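Long-range contacts in metallocarboxypeptidase (Trypanosoma cruzi, PDB 3DWC), which probably releases C-terminal amino acids other than proline from peptides, as a metal-dependent carboxypeptidase of the M32 family: residues B[161-166]-B[291-296]; B[265-270]-B[300-305]; B[271-276]-B[465-470]. All blocks are in the same frame, centred on the assembly; numbering follows the deposited sequence.

Contact 1: residues B[161-166]-B[291-296]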
loop_
_atom_site.group_PDB
_atom_site.type_symbol
_atom_site.label_atom_id
_atom_site.label_comp_id
_atom_site.label_asym_id
_atom_site.label_seq_id
_atom_site.Cartn_x
_atom_site.Cartn_y
_atom_site.Cartn_z
ATOM N N ILE B 161 20.581 -6.143 19.651
ATOM C CA ILE B 161 19.388 -6.165 18.812
ATOM C C ILE B 161 19.655 -5.421 17.494
ATOM O O ILE B 161 19.304 -5.896 16.388
ATOM C CB ILE B 161 18.144 -5.529 19.542
ATOM C CG1 ILE B 161 17.784 -6.294 20.800
ATOM C CG2 ILE B 161 16.910 -5.479 18.621
ATOM C CD1 ILE B 161 16.711 -5.566 21.693
ATOM N N TYR B 162 20.325 -4.282 17.625
ATOM C CA TYR B 162 20.541 -3.362 16.542
ATOM C C TYR B 162 21.933 -3.484 15.932
ATOM O O TYR B 162 22.132 -3.143 14.772
ATOM C CB TYR B 162 20.379 -1.959 17.082
ATOM C CG TYR B 162 19.110 -1.777 17.818
ATOM C CD1 TYR B 162 17.883 -1.794 17.149
ATOM C CD2 TYR B 162 19.105 -1.582 19.197
ATOM C CE1 TYR B 162 16.703 -1.631 17.850
ATOM C CE2 TYR B 162 17.921 -1.422 19.895
ATOM C CZ TYR B 162 16.744 -1.450 19.228
ATOM O OH TYR B 162 15.595 -1.286 19.952
ATOM N N GLU B 163 22.887 -3.947 16.724
ATOM C CA GLU B 163 24.294 -3.963 16.334
ATOM C C GLU B 163 24.902 -5.317 16.688
ATOM O O GLU B 163 25.630 -5.432 17.658
ATOM C CB GLU B 163 25.034 -2.798 17.028
ATOM C CG GLU B 163 26.316 -2.383 16.326
ATOM C CD GLU B 163 26.092 -1.891 14.897
ATOM O OE1 GLU B 163 25.176 -1.090 14.702
ATOM O OE2 GLU B 163 26.831 -2.314 13.960
ATOM N N PRO B 164 24.586 -6.355 15.900
ATOM C CA PRO B 164 24.982 -7.716 16.204
ATOM C C PRO B 164 26.468 -7.813 16.557
ATOM O O PRO B 164 27.312 -7.370 15.777
ATOM C CB PRO B 164 24.704 -8.481 14.892
ATOM C CG PRO B 164 23.751 -7.672 14.134
ATOM C CD PRO B 164 23.798 -6.259 14.656
ATOM N N GLY B 165 26.785 -8.382 17.718
ATOM C CA GLY B 165 28.164 -8.687 18.057
ATOM C C GLY B 165 28.939 -7.541 18.673
ATOM O O GLY B 165 30.096 -7.716 19.019
ATOM N N MET B 166 28.299 -6.379 18.828
ATOM C CA MET B 166 28.934 -5.233 19.487
ATOM C C MET B 166 28.919 -5.450 21.004
ATOM O O MET B 166 27.853 -5.710 21.589
ATOM C CB MET B 166 28.200 -3.935 19.174
ATOM C CG MET B 166 28.712 -2.722 19.959
ATOM S SD MET B 166 30.455 -2.348 19.655
ATOM C CE MET B 166 30.282 -1.721 17.994
ATOM N N ALA B 291 20.708 -6.145 5.467
ATOM C CA ALA B 291 21.626 -5.186 6.081
ATOM C C ALA B 291 22.278 -5.768 7.330
ATOM O O ALA B 291 21.639 -6.464 8.081
ATOM C CB ALA B 291 20.922 -3.905 6.386
ATOM N N ARG B 292 23.591 -5.548 7.497
ATOM C CA ARG B 292 24.342 -6.204 8.552
ATOM C C ARG B 292 23.986 -5.632 9.922
ATOM O O ARG B 292 23.882 -6.366 10.885
ATOM C CB ARG B 292 25.854 -6.125 8.258
ATOM C CG ARG B 292 26.774 -6.536 9.398
ATOM C CD ARG B 292 26.795 -8.032 9.595
ATOM N NE ARG B 292 25.638 -8.478 10.355
ATOM C CZ ARG B 292 25.370 -9.764 10.591
ATOM N NH1 ARG B 292 26.193 -10.713 10.160
ATOM N NH2 ARG B 292 24.287 -10.089 11.259
ATOM N N SER B 293 23.801 -4.320 10.010
ATOM C CA SER B 293 23.470 -3.686 11.284
ATOM C C SER B 293 22.960 -2.282 11.039
ATOM O O SER B 293 23.060 -1.756 9.906
ATOM C CB SER B 293 24.697 -3.650 12.223
ATOM O OG SER B 293 25.563 -2.583 11.888
ATOM N N LEU B 294 22.447 -1.647 12.099
ATOM C CA LEU B 294 21.969 -0.284 11.968
ATOM C C LEU B 294 23.120 0.666 11.817
ATOM O O LEU B 294 22.988 1.678 11.141
ATOM C CB LEU B 294 21.099 0.158 13.139
ATOM C CG LEU B 294 19.586 0.036 12.991
ATOM C CD1 LEU B 294 19.120 -1.347 12.457
ATOM C CD2 LEU B 294 18.918 0.296 14.360
ATOM N N GLY B 295 24.264 0.342 12.423
ATOM C CA GLY B 295 25.467 1.137 12.240
ATOM C C GLY B 295 25.999 0.995 10.810
ATOM O O GLY B 295 26.422 1.974 10.183
ATOM N N VAL B 296 25.995 -0.213 10.280
ATOM C CA VAL B 296 26.345 -0.351 8.871
ATOM C C VAL B 296 25.333 0.364 7.968
ATOM O O VAL B 296 25.747 1.084 7.077
ATOM C CB VAL B 296 26.614 -1.827 8.455
ATOM C CG1 VAL B 296 26.906 -1.919 6.942
ATOM C CG2 VAL B 296 27.735 -2.395 9.306
#
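Tyr162 and Leu294, the first residue of helix 294-309, are joined through their backbones: Leu294 N donates to Tyr162 O at 3.1 Å, and the next pair, Glu163 and Ser293, brings its CA atoms to 5.1 Å. Beyond this junction Glu163 begins a type II beta turn that closes at Met166. The carboxylate of Glu163 is the main side-chain link. Its CG stands opposite the backbone N (chi1 -158°), and a bend at chi2 carries the group across to the start of the other helix. There OE1 uses its syn lone pair to accept from Gly295 N at 2.8 Å. The other oxygen, OE2, faces Ser293 OG as hydrogen-bond acceptor, but the modelled 2.4 Å is very short and its exact value doubtful. Ser293 OG in turn accepts from Val296 N at 2.9 Å, nearly straight (172° at the hydrogen), which holds the hydroxyl independently of that short contact. Apolar contact flanks the polar centre: Leu294 and Tyr162 run side by side, with Leu294 CD2 3.6 Å from Tyr162 CD1. On the turn, Pro164 CG lies 3.5 Å from Arg292 O, and the proline ring slides past the guanidinium, whose NH2 is 3.8 Å from that same CG. Arg292 NH2 also forms a salt bridge with Glu86 and NH1 bonds to Leu473 O, whereas NE is buried without a partner in the model. Helix 421-441 packs against Tyr162, Glu163 and Leu294 through Thr422. The bond from Val296 N identifies Ser293 as a classical N-cap, here backed by an acidic side chain from the turn that starts at Glu163, which places a carboxylate at the N-terminus of the helix that supplies the cobalt ligand Glu298.

Contact 2: residues B[265-270]-B[300-305]. With CO (cobalt (II) ion), chain Q.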
loop_
_atom_site.group_PDB
_atom_site.type_symbol
_atom_site.label_atom_id
_atom_site.label_comp_id
_atom_site.label_asym_id
_atom_site.label_seq_id
_atom_site.Cartn_x
_atom_site.Cartn_y
_atom_site.Cartn_z
ATOM N N VAL B 265 16.635 13.676 1.632
ATOM C CA VAL B 265 16.512 12.721 0.534
ATOM C C VAL B 265 17.826 12.025 0.201
ATOM O O VAL B 265 17.843 10.834 -0.056
ATOM C CB VAL B 265 15.928 13.397 -0.707
ATOM C CG1 VAL B 265 16.179 12.610 -1.988
ATOM C CG2 VAL B 265 14.437 13.617 -0.470
ATOM N N ILE B 266 18.919 12.758 0.247
ATOM C CA ILE B 266 20.253 12.191 -0.005
ATOM C C ILE B 266 20.548 11.097 1.058
ATOM O O ILE B 266 20.956 9.993 0.755
ATOM C CB ILE B 266 21.344 13.313 -0.059
ATOM C CG1 ILE B 266 21.220 14.106 -1.359
ATOM C CG2 ILE B 266 22.798 12.686 0.028
ATOM C CD1 ILE B 266 22.079 15.389 -1.465
ATOM N N HIS B 267 20.314 11.421 2.304
ATOM C CA HIS B 267 20.427 10.464 3.414
ATOM C C HIS B 267 19.621 9.164 3.161
ATOM O O HIS B 267 20.131 8.054 3.256
ATOM C CB HIS B 267 19.934 11.172 4.702
ATOM C CG HIS B 267 20.126 10.361 5.936
ATOM N ND1 HIS B 267 21.170 10.579 6.812
ATOM C CD2 HIS B 267 19.433 9.307 6.428
ATOM C CE1 HIS B 267 21.125 9.673 7.780
ATOM N NE2 HIS B 267 20.079 8.891 7.566
ATOM N N GLU B 268 18.336 9.302 2.839
ATOM C CA GLU B 268 17.499 8.140 2.623
ATOM C C GLU B 268 17.870 7.399 1.366
ATOM O O GLU B 268 17.786 6.202 1.326
ATOM C CB GLU B 268 16.037 8.550 2.568
ATOM C CG GLU B 268 15.554 9.226 3.805
ATOM C CD GLU B 268 15.737 8.411 5.079
ATOM O OE1 GLU B 268 15.649 7.166 5.026
ATOM O OE2 GLU B 268 15.935 9.035 6.168
ATOM N N THR B 269 18.305 8.111 0.349
ATOM C CA THR B 269 18.814 7.472 -0.841
ATOM C C THR B 269 20.039 6.634 -0.490
ATOM O O THR B 269 20.216 5.554 -1.027
ATOM C CB THR B 269 19.068 8.496 -1.958
ATOM O OG1 THR B 269 17.845 9.120 -2.267
ATOM C CG2 THR B 269 19.644 7.851 -3.284
ATOM N N GLY B 270 20.868 7.089 0.440
ATOM C CA GLY B 270 22.028 6.273 0.833
ATOM C C GLY B 270 21.602 4.939 1.459
ATOM O O GLY B 270 22.210 3.931 1.184
ATOM N N GLN B 300 25.928 3.827 5.464
ATOM C CA GLN B 300 25.537 4.107 4.104
ATOM C C GLN B 300 24.746 5.407 3.933
ATOM O O GLN B 300 24.976 6.153 2.979
ATOM C CB GLN B 300 24.761 2.918 3.541
ATOM C CG GLN B 300 25.476 1.541 3.682
ATOM C CD GLN B 300 26.963 1.543 3.421
ATOM O OE1 GLN B 300 27.420 1.710 2.283
ATOM N NE2 GLN B 300 27.744 1.389 4.492
ATOM N N SER B 301 23.807 5.709 4.812
ATOM C CA SER B 301 23.090 6.970 4.667
ATOM C C SER B 301 24.047 8.156 4.823
ATOM O O SER B 301 23.966 9.189 4.112
ATOM C CB SER B 301 21.979 7.032 5.698
ATOM O OG SER B 301 22.527 6.785 6.966
ATOM N N LEU B 302 24.923 8.043 5.802
ATOM C CA LEU B 302 25.837 9.145 6.140
ATOM C C LEU B 302 27.031 9.248 5.218
ATOM O O LEU B 302 27.616 10.315 5.039
ATOM C CB LEU B 302 26.257 9.071 7.600
ATOM C CG LEU B 302 25.105 9.289 8.586
ATOM C CD1 LEU B 302 25.584 9.040 10.019
ATOM C CD2 LEU B 302 24.489 10.658 8.472
ATOM N N PHE B 303 27.392 8.162 4.601
ATOM C CA PHE B 303 28.343 8.235 3.503
ATOM C C PHE B 303 27.803 9.150 2.386
ATOM O O PHE B 303 28.498 10.062 1.899
ATOM C CB PHE B 303 28.593 6.827 2.998
ATOM C CG PHE B 303 29.713 6.734 2.017
ATOM C CD1 PHE B 303 30.978 6.425 2.429
ATOM C CD2 PHE B 303 29.476 6.956 0.674
ATOM C CE1 PHE B 303 32.022 6.318 1.504
ATOM C CE2 PHE B 303 30.492 6.806 -0.281
ATOM C CZ PHE B 303 31.782 6.506 0.147
ATOM N N ALA B 304 26.527 8.946 2.041
ATOM C CA ALA B 304 25.847 9.774 1.061
ATOM C C ALA B 304 25.713 11.206 1.532
ATOM O O ALA B 304 26.175 12.132 0.880
ATOM C CB ALA B 304 24.406 9.177 0.675
ATOM N N GLU B 305 25.061 11.386 2.658
ATOM C CA GLU B 305 24.795 12.689 3.180
ATOM C C GLU B 305 26.022 13.457 3.583
ATOM O O GLU B 305 26.191 14.610 3.167
ATOM C CB GLU B 305 23.830 12.601 4.377
ATOM C CG GLU B 305 23.353 13.929 4.777
ATOM C CD GLU B 305 22.698 13.982 6.135
ATOM O OE1 GLU B 305 22.415 12.949 6.750
ATOM O OE2 GLU B 305 22.465 15.106 6.569
HETATM CO CO CO Q . 19.268 7.145 8.676
HETATM O O HOH W 1 17.163 7.868 8.301
HETATM O O HOH W 2 25.022 4.973 0.543
HETATM O O HOH W 3 19.205 8.118 10.189
HETATM O O HOH W 4 18.224 5.953 10.173
#
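His267 ND1 donates to Glu305 OE1 at 2.7 Å, with an angle of 155° at the hydrogen. The carboxylate is met on its anti side and somewhat out of its plane, and the two flat groups stand steeply to each other. Glu305 reaches the ring with its chain extended beyond CG, while His267, with CG anti to the backbone N (chi1 -174°), brings its imidazole to Ser301, Leu302 and Glu305. At the far side of the ring NE2 binds cobalt at 2.2 Å, so both nitrogens are engaged. Ser301 CB sits over one face of the ring, offset toward the rim and 3.4 Å from the centroid, a CH-pi contact. The Ser301 hydroxyl bonds to Glu298 O instead of the ring, and Leu302 CD2 meets the ring at its edge.

Behind the histidine the helices 265-270 and 300-305 come very close, with axes 6.9 Å apart and N-to-C directions at 138°. Gly270, having no side chain, lets its CA come to 4.0 Å from Ser301 CA and 3.8 Å from Ala304 CB. Ile266 extends the apolar seam, with CG2 3.9 Å from Ala304 CB. A water bridges the backbones by donating to Gly270 O and Gln300 O. Glu268, the predicted proton donor/acceptor, points away from helix 300-305, and its OE2 accepts from a cobalt-bound water at 2.7 Å. His271 and Glu298 complete the protein ligands of the metal.

Because ND1 is the donor to Glu305, NE2 can offer its lone pair to cobalt. Glu305, whose OE2 forms a salt bridge with Arg310, therefore acts as a second-shell residue: it helps fix the rotation of the ring, and its carboxylate probably polarises the imidazole and strengthens it as a metal ligand.

Contact 3: residues B[271-276]-B[465-470]; sequences HAKYEQ and KIWQHG. With CO (cobalt (II) ion), chain Q.
The HExxH helix, 259-276, which carries the cobalt ligands His267 and His271, ends in a packed junction where Lys273 and Tyr274 meet Trp467 of helix 456-467. The indole lies with one face against the HExxH helix itself. Tyr274 CA sits 3.9 Å from the centroid of the five-membered ring and only 11° off its normal, while Lys273 CB stands over the six-membered ring at the same centroid distance. Both are CH-pi contacts, and Lys273 CB comes within 3.5 Å of Trp467 CH2. With CG anti to the backbone N (chi1 -167°), the Tyr274 ring lies alongside the indole: the planes are 30° apart, but the centroids of the phenol and the five-membered ring are 5.2 Å apart, so the rings barely overlap, and the closest approach is Tyr274 CD1 to Trp467 CD1. Ile466 CG2 adds apolar contact 4.0 Å from Tyr274 CZ. No direct hydrogen bond crosses between the segments; the phenol bridges by water. Tyr274 OH, which also takes a bond from Arg292 N, donates at 2.7 Å to a water that itself donates to Ile466 O and Gly470 O.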
loop_
_atom_site.group_PDB
_atom_site.type_symbol
_atom_site.label_atom_id
_atom_site.label_comp_id
_atom_site.label_asym_id
_atom_site.label_seq_id
_atom_site.Cartn_x
_atom_site.Cartn_y
_atom_site.Cartn_z
ATOM N N HIS B 271 20.594 4.967 2.343
ATOM C CA HIS B 271 19.941 3.748 2.871
ATOM C C HIS B 271 19.389 2.877 1.714
ATOM O O HIS B 271 19.663 1.666 1.636
ATOM C CB HIS B 271 18.776 4.097 3.816
ATOM C CG HIS B 271 19.170 4.577 5.184
ATOM N ND1 HIS B 271 19.939 3.840 6.055
ATOM C CD2 HIS B 271 18.801 5.682 5.873
ATOM C CE1 HIS B 271 20.101 4.510 7.186
ATOM N NE2 HIS B 271 19.409 5.624 7.104
ATOM N N ALA B 272 18.650 3.517 0.786
ATOM C CA ALA B 272 18.017 2.840 -0.343
ATOM C C ALA B 272 18.986 2.068 -1.198
ATOM O O ALA B 272 18.666 0.957 -1.672
ATOM C CB ALA B 272 17.255 3.856 -1.225
ATOM N N LYS B 273 20.153 2.647 -1.438
ATOM C CA LYS B 273 21.140 1.983 -2.312
ATOM C C LYS B 273 21.593 0.690 -1.673
ATOM O O LYS B 273 21.839 -0.305 -2.357
ATOM C CB LYS B 273 22.349 2.888 -2.549
ATOM C CG LYS B 273 22.067 4.174 -3.417
ATOM C CD LYS B 273 21.628 3.844 -4.858
ATOM C CE LYS B 273 22.793 3.235 -5.698
ATOM N NZ LYS B 273 22.348 2.882 -7.075
ATOM N N TYR B 274 21.699 0.678 -0.357
ATOM C CA TYR B 274 22.043 -0.548 0.350
ATOM C C TYR B 274 20.943 -1.599 0.145
ATOM O O TYR B 274 21.222 -2.731 -0.321
ATOM C CB TYR B 274 22.296 -0.247 1.825
ATOM C CG TYR B 274 22.956 -1.306 2.694
ATOM C CD1 TYR B 274 23.461 -2.500 2.191
ATOM C CD2 TYR B 274 23.105 -1.072 4.035
ATOM C CE1 TYR B 274 24.113 -3.451 3.078
ATOM C CE2 TYR B 274 23.709 -2.005 4.906
ATOM C CZ TYR B 274 24.220 -3.179 4.405
ATOM O OH TYR B 274 24.832 -4.051 5.265
ATOM N N GLU B 275 19.701 -1.204 0.441
ATOM C CA GLU B 275 18.541 -2.082 0.278
ATOM C C GLU B 275 18.384 -2.609 -1.164
ATOM O O GLU B 275 18.152 -3.822 -1.353
ATOM C CB GLU B 275 17.266 -1.385 0.782
ATOM C CG GLU B 275 17.280 -1.121 2.305
ATOM C CD GLU B 275 17.235 -2.419 3.117
ATOM O OE1 GLU B 275 17.875 -2.537 4.187
ATOM O OE2 GLU B 275 16.561 -3.351 2.667
ATOM N N GLN B 276 18.577 -1.748 -2.181
ATOM C CA GLN B 276 18.344 -2.134 -3.575
ATOM C C GLN B 276 19.413 -3.049 -4.107
ATOM O O GLN B 276 19.207 -3.703 -5.148
ATOM C CB GLN B 276 18.296 -0.900 -4.525
ATOM C CG GLN B 276 17.066 -0.023 -4.351
ATOM C CD GLN B 276 16.844 0.920 -5.515
ATOM O OE1 GLN B 276 17.812 1.467 -6.125
ATOM N NE2 GLN B 276 15.562 1.070 -5.891
ATOM N N LYS B 465 32.265 -3.498 -1.457
ATOM C CA LYS B 465 32.761 -3.614 -0.089
ATOM C C LYS B 465 31.703 -3.966 0.933
ATOM O O LYS B 465 31.991 -4.664 1.909
ATOM C CB LYS B 465 33.485 -2.329 0.366
ATOM C CG LYS B 465 34.799 -2.127 -0.329
ATOM C CD LYS B 465 35.409 -0.726 -0.039
ATOM C CE LYS B 465 36.743 -0.594 -0.758
ATOM N NZ LYS B 465 37.751 -1.676 -0.365
ATOM N N ILE B 466 30.495 -3.474 0.715
ATOM C CA ILE B 466 29.466 -3.579 1.697
ATOM C C ILE B 466 28.214 -4.234 1.137
ATOM O O ILE B 466 27.798 -5.283 1.636
ATOM C CB ILE B 466 29.078 -2.209 2.304
ATOM C CG1 ILE B 466 30.315 -1.509 2.900
ATOM C CG2 ILE B 466 27.967 -2.411 3.333
ATOM C CD1 ILE B 466 31.004 -2.299 4.038
ATOM N N TRP B 467 27.592 -3.613 0.137
ATOM C CA TRP B 467 26.202 -3.977 -0.187
ATOM C C TRP B 467 26.066 -5.422 -0.611
ATOM O O TRP B 467 25.154 -6.090 -0.188
ATOM C CB TRP B 467 25.514 -3.027 -1.187
ATOM C CG TRP B 467 25.671 -1.565 -0.948
ATOM C CD1 TRP B 467 25.865 -0.943 0.241
ATOM C CD2 TRP B 467 25.579 -0.536 -1.928
ATOM N NE1 TRP B 467 25.922 0.426 0.060
ATOM C CE2 TRP B 467 25.774 0.689 -1.277
ATOM C CE3 TRP B 467 25.397 -0.538 -3.315
ATOM C CZ2 TRP B 467 25.773 1.900 -1.957
ATOM C CZ3 TRP B 467 25.436 0.675 -3.997
ATOM C CH2 TRP B 467 25.625 1.861 -3.321
ATOM N N GLN B 468 26.996 -5.959 -1.389
ATOM C CA GLN B 468 26.813 -7.329 -1.914
ATOM C C GLN B 468 26.920 -8.437 -0.866
ATOM O O GLN B 468 26.490 -9.542 -1.122
ATOM C CB GLN B 468 27.825 -7.655 -3.007
ATOM C CG GLN B 468 29.267 -7.803 -2.475
ATOM C CD GLN B 468 30.180 -8.372 -3.537
ATOM O OE1 GLN B 468 29.716 -9.157 -4.338
ATOM N NE2 GLN B 468 31.474 -8.015 -3.524
ATOM N N HIS B 469 27.496 -8.127 0.298
ATOM C CA HIS B 469 27.715 -9.121 1.344
ATOM C C HIS B 469 26.513 -9.325 2.315
ATOM O O HIS B 469 26.422 -10.361 2.993
ATOM C CB HIS B 469 28.988 -8.741 2.103
ATOM C CG HIS B 469 30.206 -8.693 1.221
ATOM N ND1 HIS B 469 30.702 -9.815 0.596
ATOM C CD2 HIS B 469 31.011 -7.666 0.854
ATOM C CE1 HIS B 469 31.772 -9.479 -0.111
ATOM N NE2 HIS B 469 31.962 -8.175 0.009
ATOM N N GLY B 470 25.574 -8.388 2.345
ATOM C CA GLY B 470 24.532 -8.352 3.377
ATOM C C GLY B 470 25.000 -8.798 4.764
ATOM O O GLY B 470 25.828 -8.133 5.385
HETATM CO CO CO Q . 19.268 7.145 8.676
HETATM O O HOH W 5 26.595 -5.738 4.229
HETATM O O HOH W 3 19.205 8.118 10.189
HETATM O O HOH W 1 17.163 7.868 8.301
HETATM O O HOH W 4 18.224 5.953 10.173
#

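In the fold
Contacts 1 and 2 both use helix 294-309, and contacts 2 and 3 both use the HExxH helix 259-276. Contact 2 joins the two metal-binding helices; its centre lies about 12 Å from that of contact 3 and about 17 Å from that of contact 1. Contacts 2 and 3 share the cobalt site, where Ser301 CB is 3.3 Å from His271 NE2, and are also linked by a probable hydrogen bond, Trp467 NE1 to Gln300 OE1 at 3.0 Å. Contacts 1 and 3 meet where Arg292 N lies 3.0 Å from Tyr274 OH. Contact 1 does not touch the cobalt, the Leu294 side chain lying about 8 Å from it, but it sits at the start of the helix that carries Glu298.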